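Long-range contacts in spore germination protein GerM (Bacillus subtilis subsp. subtilis str. 168, PDB 6GZB), which is of unknown molecular function but affects both sporulation and germination, and is built from tandem GerMN domains: residues G184-T189 / Y215-K220; T198-V203 / T219-N224; L257-K262 / T269-Q274; S307-V312 / T327-R332. All blocks are in the same frame, centred on the assembly; numbering follows the deposited sequence.

Contact 1 (G184-T189 / Y215-K220); sequences GINLET and YVPVTK
The loop that leads from strand 163-164 to strand 198-208 runs along strand 213-223, the second strand of the long beta hairpin of the C-terminal domain, and Thr-219 takes most of its bonds. The Thr-219 hydroxyl stands beside its own backbone N (chi1 -57°), which turns OG1 to accept the amide of Ile-185 at 2.8 Å from N. The Thr-219 amide in turn donates to Ile-185 O, 3.0 Å away and nearly in line with the carbonyl, so that one residue grips both polar backbone atoms of the other. Three residues on, Glu-188 N donates almost straight (175°) to Thr-219 O, and a water donates to that oxygen and to Glu-188 O. Around these bonds the packing is apolar: Ile-185 CG2 lies 3.7 Å from Pro-217 CB, and Leu-187, side by side with Thr-219, brings CD2 to 3.6 Å from its CB. Gly-184 has backbone angles and surroundings that suit only glycine. Helix 136-147 covers Ile-185 and Leu-187 through Gln-141. The extended Glu-188 chain crosses Val-218 and reaches Lys-220, whose ammonium is held chiefly by Tyr-205 and Glu-236. Replacing Glu-188 by alanine would probably uncover Val-218 CG1 and cost Lys-220 a weak carboxylate partner, for the ion pair is long, with OE1 of Glu-188 3.7 Å from NZ of Lys-220.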
# COMPACT_ATOMS: atom_id res chain seq x y z
N GLY A 184 -9.33 -0.94 -1.59
CA GLY A 184 -8.37 -2.01 -1.87
C GLY A 184 -7.35 -1.62 -2.91
O GLY A 184 -7.35 -0.50 -3.44
N ILE A 185 -6.46 -2.56 -3.21
CA ILE A 185 -5.37 -2.33 -4.15
C ILE A 185 -4.84 -3.68 -4.61
O ILE A 185 -4.80 -4.62 -3.82
CB ILE A 185 -4.25 -1.48 -3.50
CG1 ILE A 185 -3.17 -1.14 -4.53
CG2 ILE A 185 -3.64 -2.20 -2.31
CD1 ILE A 185 -2.31 0.04 -4.11
N ASN A 186 -4.53 -3.80 -5.90
CA ASN A 186 -4.06 -5.07 -6.46
C ASN A 186 -4.94 -6.23 -6.02
O ASN A 186 -4.46 -7.22 -5.44
CB ASN A 186 -2.62 -5.35 -6.01
CG ASN A 186 -1.65 -4.28 -6.46
OD1 ASN A 186 -0.80 -3.83 -5.68
ND2 ASN A 186 -1.76 -3.88 -7.70
N LEU A 187 -6.24 -6.12 -6.27
CA LEU A 187 -7.21 -7.10 -5.76
C LEU A 187 -6.88 -8.51 -6.24
O LEU A 187 -6.73 -8.73 -7.43
CB LEU A 187 -8.63 -6.74 -6.22
CG LEU A 187 -9.12 -5.32 -5.89
CD1 LEU A 187 -10.51 -5.10 -6.47
CD2 LEU A 187 -9.11 -5.05 -4.40
N GLU A 188 -6.84 -9.47 -5.32
CA GLU A 188 -6.72 -10.87 -5.70
C GLU A 188 -8.03 -11.34 -6.30
O GLU A 188 -9.05 -11.37 -5.62
CB GLU A 188 -6.37 -11.74 -4.49
CG GLU A 188 -4.88 -11.87 -4.26
CD GLU A 188 -4.55 -12.84 -3.14
OE1 GLU A 188 -3.34 -13.06 -2.88
OE2 GLU A 188 -5.50 -13.33 -2.48
N THR A 189 -8.00 -11.71 -7.58
CA THR A 189 -9.20 -12.12 -8.30
C THR A 189 -9.09 -13.52 -8.89
O THR A 189 -9.96 -13.94 -9.65
CB THR A 189 -9.50 -11.16 -9.46
OG1 THR A 189 -8.34 -11.04 -10.30
CG2 THR A 189 -9.90 -9.78 -8.94
N TYR A 215 7.87 -3.46 -0.93
CA TYR A 215 6.72 -4.07 -0.32
C TYR A 215 5.47 -3.75 -1.10
O TYR A 215 5.20 -2.59 -1.40
CB TYR A 215 6.60 -3.62 1.14
CG TYR A 215 7.79 -4.10 1.96
CD1 TYR A 215 7.80 -5.38 2.50
CD2 TYR A 215 8.95 -3.34 2.04
CE1 TYR A 215 8.90 -5.85 3.18
CE2 TYR A 215 10.06 -3.81 2.71
CZ TYR A 215 10.03 -5.08 3.26
OH TYR A 215 11.12 -5.55 3.95
N VAL A 216 4.75 -4.79 -1.50
CA VAL A 216 3.61 -4.68 -2.38
C VAL A 216 2.33 -5.04 -1.64
O VAL A 216 2.21 -6.13 -1.07
CB VAL A 216 3.75 -5.65 -3.57
CG1 VAL A 216 2.54 -5.55 -4.48
CG2 VAL A 216 5.04 -5.37 -4.32
N PRO A 217 1.38 -4.11 -1.61
CA PRO A 217 0.12 -4.33 -0.90
C PRO A 217 -0.86 -5.08 -1.80
O PRO A 217 -0.97 -4.76 -2.98
CB PRO A 217 -0.37 -2.92 -0.63
CG PRO A 217 0.15 -2.11 -1.76
CD PRO A 217 1.44 -2.76 -2.20
N VAL A 218 -1.51 -6.10 -1.25
CA VAL A 218 -2.47 -6.90 -2.00
C VAL A 218 -3.72 -7.07 -1.14
O VAL A 218 -3.64 -7.47 0.03
CB VAL A 218 -1.88 -8.29 -2.32
CG1 VAL A 218 -2.94 -9.19 -2.91
CG2 VAL A 218 -0.71 -8.16 -3.28
N THR A 219 -4.88 -6.76 -1.70
CA THR A 219 -6.15 -6.96 -1.00
C THR A 219 -6.62 -8.41 -1.14
O THR A 219 -6.92 -8.87 -2.24
CB THR A 219 -7.23 -6.03 -1.53
OG1 THR A 219 -6.79 -4.67 -1.42
CG2 THR A 219 -8.51 -6.21 -0.73
N LYS A 220 -6.64 -9.13 -0.03
CA LYS A 220 -7.09 -10.51 -0.01
C LYS A 220 -8.52 -10.60 0.52
O LYS A 220 -9.04 -9.63 1.08
CB LYS A 220 -6.16 -11.32 0.89
CG LYS A 220 -4.70 -11.17 0.52
CD LYS A 220 -3.86 -12.28 1.13
CE LYS A 220 -3.94 -13.54 0.29
NZ LYS A 220 -2.78 -14.43 0.54
O HOH W 1 -9.37 -9.81 -3.16

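Contact 2 (T198-V203 / T219-N224); sequences THPLTV and TKRIDN
The imidazole of His-199 lies over the side chain of Ile-222, whose CB sits 3.8 Å from the ring centroid, in a CH-pi contact near the open end of the beta hairpin 198-208/213-223. The two residues form a hydrogen-bonded antiparallel pair, with His-199 N to Ile-222 O and Ile-222 N to His-199 O both at 2.8 Å; Leu-201 and Lys-220 repeat this pairing. On the same face as the ring, CG1 of Ile-222 presses tightly on Leu-201 CB (3.5 Å), while helix 229-239 meets Ile-222 through Ala-232 and Glu-236. Across the sheet, the chain of Arg-221 bends at chi2 and chi3 (-49° and -62°), which folds the guanidinium back over the neighbouring strand, with Pro-200 N above its centre. Thr-198 OG1 lies in the guanidinium plane and takes NE, while NH2 makes weak bonds to that hydroxyl and to Thr-198 O. A leucine in place of Arg-221 would probably leave the Thr-198 hydroxyl without this donor and Pro-200 without its flat cover. Farther along this face, Pro-200 CB touches Thr-219 CG2 at 3.6 Å. At the strand end a water donates to Thr-198 O and accepts from Asn-224 ND2, 3.0 Å away.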
# COMPACT_ATOMS: atom_id res chain seq x y z
N THR A 198 -16.90 -13.08 2.56
CA THR A 198 -15.55 -12.63 2.86
C THR A 198 -15.49 -11.12 2.92
O THR A 198 -16.38 -10.43 2.42
CB THR A 198 -14.54 -13.11 1.81
OG1 THR A 198 -14.87 -12.55 0.53
CG2 THR A 198 -14.52 -14.62 1.71
N HIS A 199 -14.43 -10.60 3.53
CA HIS A 199 -14.20 -9.16 3.54
C HIS A 199 -12.76 -8.88 3.12
O HIS A 199 -11.89 -9.73 3.27
CB HIS A 199 -14.47 -8.58 4.93
CG HIS A 199 -13.76 -9.30 6.04
ND1 HIS A 199 -12.64 -8.79 6.66
CD2 HIS A 199 -14.01 -10.49 6.63
CE1 HIS A 199 -12.24 -9.64 7.60
NE2 HIS A 199 -13.05 -10.68 7.59
N PRO A 200 -12.52 -7.69 2.55
CA PRO A 200 -11.21 -7.34 2.04
C PRO A 200 -10.24 -7.02 3.16
O PRO A 200 -10.62 -6.42 4.16
CB PRO A 200 -11.49 -6.08 1.20
CG PRO A 200 -12.66 -5.46 1.89
CD PRO A 200 -13.50 -6.61 2.35
N LEU A 201 -8.98 -7.39 2.97
CA LEU A 201 -7.93 -7.01 3.90
C LEU A 201 -6.62 -6.89 3.13
O LEU A 201 -6.24 -7.79 2.37
CB LEU A 201 -7.78 -8.08 4.99
CG LEU A 201 -6.92 -7.66 6.19
CD1 LEU A 201 -7.65 -6.62 7.03
CD2 LEU A 201 -6.53 -8.88 7.03
N THR A 202 -5.94 -5.77 3.33
CA THR A 202 -4.69 -5.50 2.63
C THR A 202 -3.52 -6.09 3.39
O THR A 202 -3.41 -5.94 4.61
CB THR A 202 -4.50 -4.00 2.42
OG1 THR A 202 -5.48 -3.55 1.49
CG2 THR A 202 -3.11 -3.70 1.88
N VAL A 203 -2.70 -6.83 2.66
CA VAL A 203 -1.54 -7.52 3.21
C VAL A 203 -0.34 -7.22 2.31
O VAL A 203 -0.46 -7.22 1.08
CB VAL A 203 -1.80 -9.04 3.24
CG1 VAL A 203 -0.56 -9.82 3.63
CG2 VAL A 203 -2.96 -9.35 4.17
N THR A 219 -4.88 -6.76 -1.70
CA THR A 219 -6.15 -6.96 -1.00
C THR A 219 -6.62 -8.41 -1.14
O THR A 219 -6.92 -8.87 -2.24
CB THR A 219 -7.23 -6.03 -1.53
OG1 THR A 219 -6.79 -4.67 -1.42
CG2 THR A 219 -8.51 -6.21 -0.73
N LYS A 220 -6.64 -9.13 -0.03
CA LYS A 220 -7.09 -10.51 -0.01
C LYS A 220 -8.52 -10.60 0.52
O LYS A 220 -9.04 -9.63 1.08
CB LYS A 220 -6.16 -11.32 0.89
CG LYS A 220 -4.70 -11.17 0.52
CD LYS A 220 -3.86 -12.28 1.13
CE LYS A 220 -3.94 -13.54 0.29
NZ LYS A 220 -2.78 -14.43 0.54
N ARG A 221 -9.15 -11.75 0.32
CA ARG A 221 -10.47 -12.01 0.88
C ARG A 221 -10.32 -12.82 2.16
O ARG A 221 -9.73 -13.89 2.15
CB ARG A 221 -11.33 -12.79 -0.12
CG ARG A 221 -11.56 -12.11 -1.46
CD ARG A 221 -12.01 -10.66 -1.34
NE ARG A 221 -13.29 -10.50 -0.65
CZ ARG A 221 -14.03 -9.40 -0.69
NH1 ARG A 221 -13.62 -8.34 -1.39
NH2 ARG A 221 -15.18 -9.34 -0.03
N ILE A 222 -10.83 -12.29 3.26
CA ILE A 222 -10.80 -12.99 4.54
C ILE A 222 -12.21 -13.50 4.89
O ILE A 222 -13.18 -12.75 4.78
CB ILE A 222 -10.33 -12.05 5.66
CG1 ILE A 222 -9.05 -11.31 5.28
CG2 ILE A 222 -10.16 -12.81 6.97
CD1 ILE A 222 -7.87 -12.21 4.99
N ASP A 223 -12.30 -14.74 5.36
CA ASP A 223 -13.57 -15.30 5.80
C ASP A 223 -14.22 -14.45 6.88
O ASP A 223 -13.56 -14.02 7.82
CB ASP A 223 -13.39 -16.73 6.32
CG ASP A 223 -13.30 -17.75 5.20
OD1 ASP A 223 -13.86 -17.50 4.11
OD2 ASP A 223 -12.65 -18.80 5.40
N ASN A 224 -15.51 -14.20 6.73
CA ASN A 224 -16.23 -13.32 7.64
C ASN A 224 -16.36 -13.92 9.03
O ASN A 224 -16.60 -13.20 10.00
CB ASN A 224 -17.61 -12.98 7.07
CG ASN A 224 -17.53 -11.93 5.99
OD1 ASN A 224 -16.48 -11.33 5.79
ND2 ASN A 224 -18.65 -11.69 5.31
O HOH W 2 -18.51 -9.41 3.36

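Contact 3 (L257-K262 / T269-Q274); sequences LVSKPK and TLDFNQ. With ACT (acetate ion), chain F.
Asp-271 is gripped through both carboxylate oxygens: Ser-259 OG donates to OD2 at 2.7 Å, meeting it on the anti side and somewhat out of the carboxylate plane, while OD1 accepts the amide of Gly-314. The carboxylate belongs to strand 267-272 of the four-stranded mixed sheet in the C-terminal GerMN domain, and CG reaches across to the serine because it lies anti to the backbone N (chi1 -165°). CG2 of Val-258 packs 3.4 Å from Asp-271 CG, crossing that side chain at about a right angle. The backbones meet in two separate places, with the register shifted by two residues between them. Near one end Val-258 N donates to Asp-271 O (2.8 Å), and at the other Lys-262 and Thr-269 form a hydrogen-bonded antiparallel pair, Thr-269 N to Lys-262 O being its shorter bond. Between these two places a water bridges the segments, donating to Ser-259 O and accepting from Asp-271 N. Leu-257 and Leu-270 touch helix 229-239, at Thr-231 and Ile-230 respectively. CD2 of Leu-257 rests over one face of the Phe-272 ring, toward its rim, 4.1 Å from the centroid.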
# COMPACT_ATOMS: atom_id res chain seq x y z
N LEU A 257 0.36 -16.97 15.89
CA LEU A 257 0.22 -16.28 17.15
C LEU A 257 -0.11 -17.30 18.24
O LEU A 257 -0.87 -18.23 18.01
CB LEU A 257 -0.87 -15.21 17.07
CG LEU A 257 -0.63 -14.09 16.06
CD1 LEU A 257 -1.80 -13.14 16.05
CD2 LEU A 257 0.66 -13.32 16.35
N VAL A 258 0.50 -17.14 19.41
CA VAL A 258 0.28 -18.05 20.53
C VAL A 258 -0.61 -17.42 21.60
O VAL A 258 -1.04 -18.09 22.53
CB VAL A 258 1.61 -18.50 21.18
CG1 VAL A 258 2.43 -19.32 20.20
CG2 VAL A 258 2.40 -17.29 21.66
N SER A 259 -0.86 -16.12 21.47
CA SER A 259 -1.86 -15.43 22.28
C SER A 259 -2.74 -14.59 21.37
O SER A 259 -2.34 -14.23 20.27
CB SER A 259 -1.19 -14.50 23.29
OG SER A 259 -0.11 -15.14 23.93
N LYS A 260 -3.92 -14.23 21.85
CA LYS A 260 -4.74 -13.26 21.15
C LYS A 260 -4.00 -11.93 21.15
O LYS A 260 -3.45 -11.53 22.17
CB LYS A 260 -6.11 -13.11 21.82
CG LYS A 260 -7.19 -13.98 21.19
CD LYS A 260 -8.26 -14.41 22.19
CE LYS A 260 -8.13 -15.88 22.57
NZ LYS A 260 -8.46 -16.81 21.46
N PRO A 261 -3.96 -11.25 20.00
CA PRO A 261 -3.33 -9.95 19.96
C PRO A 261 -4.02 -9.02 20.94
O PRO A 261 -5.22 -9.15 21.15
CB PRO A 261 -3.55 -9.47 18.52
CG PRO A 261 -4.33 -10.54 17.82
CD PRO A 261 -4.24 -11.77 18.65
N LYS A 262 -3.27 -8.11 21.53
CA LYS A 262 -3.86 -7.03 22.32
C LYS A 262 -3.68 -5.72 21.59
O LYS A 262 -2.70 -5.53 20.86
CB LYS A 262 -3.21 -6.92 23.70
CG LYS A 262 -2.85 -8.23 24.38
CD LYS A 262 -1.98 -7.97 25.60
CE LYS A 262 -2.34 -8.86 26.78
NZ LYS A 262 -1.85 -10.25 26.61
N THR A 269 0.05 -5.62 20.25
CA THR A 269 1.05 -6.54 20.75
C THR A 269 0.83 -7.93 20.19
O THR A 269 -0.25 -8.51 20.36
CB THR A 269 1.02 -6.60 22.28
OG1 THR A 269 1.36 -5.31 22.80
CG2 THR A 269 2.02 -7.62 22.80
N LEU A 270 1.84 -8.45 19.50
CA LEU A 270 1.78 -9.79 18.94
C LEU A 270 2.67 -10.73 19.72
O LEU A 270 3.78 -10.37 20.11
CB LEU A 270 2.23 -9.77 17.47
CG LEU A 270 1.50 -8.80 16.53
CD1 LEU A 270 2.17 -8.81 15.16
CD2 LEU A 270 0.03 -9.18 16.41
N ASP A 271 2.21 -11.96 19.86
CA ASP A 271 2.95 -12.98 20.58
C ASP A 271 3.10 -14.17 19.66
O ASP A 271 2.12 -14.84 19.34
CB ASP A 271 2.19 -13.37 21.85
CG ASP A 271 3.04 -14.14 22.84
OD1 ASP A 271 4.25 -14.33 22.57
OD2 ASP A 271 2.50 -14.57 23.87
N PHE A 272 4.29 -14.37 19.16
CA PHE A 272 4.52 -15.39 18.20
C PHE A 272 5.10 -16.66 18.76
O PHE A 272 5.54 -16.72 19.87
CB PHE A 272 5.55 -14.90 17.19
CG PHE A 272 5.05 -13.86 16.25
CD1 PHE A 272 4.33 -14.21 15.16
CD2 PHE A 272 5.36 -12.55 16.44
CE1 PHE A 272 3.88 -13.28 14.28
CE2 PHE A 272 4.92 -11.60 15.58
CZ PHE A 272 4.18 -11.97 14.49
N ASN A 273 5.08 -17.67 17.94
CA ASN A 273 5.74 -18.91 18.26
C ASN A 273 7.18 -18.80 17.77
O ASN A 273 7.61 -17.78 17.29
CB ASN A 273 5.01 -20.13 17.71
CG ASN A 273 4.86 -20.15 16.20
OD1 ASN A 273 5.37 -19.33 15.50
ND2 ASN A 273 4.17 -21.13 15.72
N GLN A 274 7.95 -19.86 17.89
CA GLN A 274 9.34 -19.83 17.50
C GLN A 274 9.64 -19.72 16.02
O GLN A 274 10.73 -19.37 15.65
CB GLN A 274 10.08 -21.02 18.10
CG GLN A 274 10.61 -20.76 19.50
CD GLN A 274 11.31 -21.94 20.15
OE1 GLN A 274 12.25 -22.51 19.60
NE2 GLN A 274 10.87 -22.29 21.34
C ACT F . 6.56 -22.76 20.00
O ACT F . 7.09 -23.51 19.15
OXT ACT F . 7.21 -21.84 20.54
CH3 ACT F . 5.12 -22.92 20.38
O HOH W 3 -0.66 -12.15 19.70

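Contact 4 (S307-V312 / T327-R332); sequences SVSVKV and TEPVSR
Val-308 and Val-330 satisfy each other through both their backbone groups: Val-308 N donates to Val-330 O at 2.8 Å, and Val-330 N returns a 2.7 Å bond to Val-308 O. The second is nearly straight at hydrogen (171°), yet its donor stands above the carbonyl plane of Val-308. Each acceptor is also approached by a CA-H group, Val-330 O by Ser-307 CA and Val-308 O by Pro-329 CA. Beyond this pair the backbones part, and a water mediates instead, accepting from Val-310 N and donating to Glu-328 O at 2.9 Å. Through the valine pair the short, weakly bonded strand 330-331 forms one edge of the mixed four-stranded sheet of the C-terminal GerMN domain, antiparallel to strand 307-312, whose other side is bonded to strand 267-272 through Val-268 and Leu-270. The proline ring lies against two serine hydroxyls. With chi1 at 69°, Ser-307 OG comes 3.4 Å from Pro-329 CB, and Ser-309 OG, set beside its own backbone N, lies at the same distance from Pro-329 CG. On the opposite sheet face both valines meet helix 289-299, Val-308 at Ile-295 and Leu-299, Val-330 at Val-296. Within segment 327-332, Thr-327 OG1 donates to Glu-328 OE2 at 3.0 Å.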
# COMPACT_ATOMS: atom_id res chain seq x y z
N SER A 307 1.21 1.32 15.88
CA SER A 307 2.48 0.67 16.18
C SER A 307 2.28 -0.79 16.56
O SER A 307 1.18 -1.21 16.92
CB SER A 307 3.20 1.41 17.30
OG SER A 307 2.53 1.24 18.54
N VAL A 308 3.36 -1.56 16.49
CA VAL A 308 3.30 -3.00 16.73
C VAL A 308 4.48 -3.41 17.60
O VAL A 308 5.63 -3.13 17.28
CB VAL A 308 3.39 -3.79 15.42
CG1 VAL A 308 3.20 -5.28 15.68
CG2 VAL A 308 2.40 -3.26 14.41
N SER A 309 4.18 -4.07 18.72
CA SER A 309 5.20 -4.68 19.56
C SER A 309 5.16 -6.17 19.35
O SER A 309 4.08 -6.76 19.22
CB SER A 309 4.93 -4.38 21.04
OG SER A 309 4.89 -2.98 21.28
N VAL A 310 6.33 -6.79 19.32
CA VAL A 310 6.43 -8.20 19.01
C VAL A 310 7.09 -8.97 20.13
O VAL A 310 8.07 -8.52 20.71
CB VAL A 310 7.18 -8.45 17.68
CG1 VAL A 310 6.39 -7.85 16.51
CG2 VAL A 310 8.58 -7.86 17.76
N LYS A 311 6.51 -10.11 20.47
CA LYS A 311 7.07 -11.00 21.47
C LYS A 311 7.12 -12.39 20.89
O LYS A 311 6.42 -12.68 19.92
CB LYS A 311 6.20 -11.03 22.73
CG LYS A 311 6.04 -9.67 23.39
CD LYS A 311 5.30 -9.76 24.72
CE LYS A 311 4.86 -8.38 25.19
NZ LYS A 311 4.31 -8.40 26.57
N VAL A 312 7.94 -13.24 21.49
CA VAL A 312 7.92 -14.66 21.18
C VAL A 312 7.67 -15.46 22.46
O VAL A 312 8.36 -15.28 23.46
CB VAL A 312 9.22 -15.11 20.51
CG1 VAL A 312 10.44 -14.58 21.26
CG2 VAL A 312 9.27 -16.63 20.40
N THR A 327 12.15 -4.28 22.08
CA THR A 327 11.32 -4.25 23.28
C THR A 327 10.25 -3.17 23.17
O THR A 327 9.34 -3.12 23.99
CB THR A 327 12.16 -3.97 24.55
OG1 THR A 327 12.65 -2.63 24.51
CG2 THR A 327 13.32 -4.94 24.66
N GLU A 328 10.42 -2.26 22.23
CA GLU A 328 9.48 -1.15 22.07
C GLU A 328 8.59 -1.33 20.83
O GLU A 328 8.92 -2.09 19.92
CB GLU A 328 10.22 0.18 22.00
CG GLU A 328 10.97 0.56 23.27
CD GLU A 328 10.16 0.33 24.53
OE1 GLU A 328 9.19 1.09 24.76
OE2 GLU A 328 10.48 -0.63 25.27
N PRO A 329 7.45 -0.64 20.81
CA PRO A 329 6.58 -0.67 19.64
C PRO A 329 7.28 -0.15 18.40
O PRO A 329 7.93 0.89 18.46
CB PRO A 329 5.42 0.26 20.03
CG PRO A 329 5.46 0.34 21.52
CD PRO A 329 6.89 0.18 21.90
N VAL A 330 7.14 -0.85 17.29
CA VAL A 330 7.64 -0.38 16.01
C VAL A 330 6.51 0.30 15.25
O VAL A 330 5.40 -0.23 15.12
CB VAL A 330 8.19 -1.55 15.17
CG1 VAL A 330 8.79 -1.06 13.87
CG2 VAL A 330 9.20 -2.34 15.98
N SER A 331 6.80 1.48 14.72
CA SER A 331 5.80 2.22 13.99
C SER A 331 6.08 2.13 12.49
O SER A 331 7.09 1.60 12.05
CB SER A 331 5.75 3.67 14.46
OG SER A 331 7.01 4.29 14.30
N ARG A 332 5.11 2.58 11.70
CA ARG A 332 5.19 2.49 10.26
C ARG A 332 6.41 3.26 9.76
O ARG A 332 6.66 4.38 10.19
CB ARG A 332 3.91 3.08 9.68
CG ARG A 332 3.76 2.96 8.18
CD ARG A 332 2.39 3.50 7.78
NE ARG A 332 2.17 3.44 6.34
CZ ARG A 332 1.57 2.43 5.72
NH1 ARG A 332 1.42 2.47 4.40
NH2 ARG A 332 1.12 1.39 6.41
O HOH W 4 8.64 -4.96 20.14

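In the fold
The contacts fall into two pairs. Contacts 1 and 2 share Thr-219 and Lys-220, and their centres lie 9 Å apart; strand 213-223 takes the loop 184-189 along one side and strand 198-208 along the other, where Val-218 N probably donates to Val-203 O. Contacts 3 and 4 sit 12 Å apart, centre to centre, at opposite edges of one sheet, joined between strands 267-272 and 307-312 by probable bonds from Leu-270 N to Ser-309 O and from Lys-311 N to Leu-270 O. The pairs do not touch: contact 4 comes to about 8 Å, nearest atoms, from both contact 1 and contact 2. An acetate, probably from the crystallisation liquor, rests by contact 3.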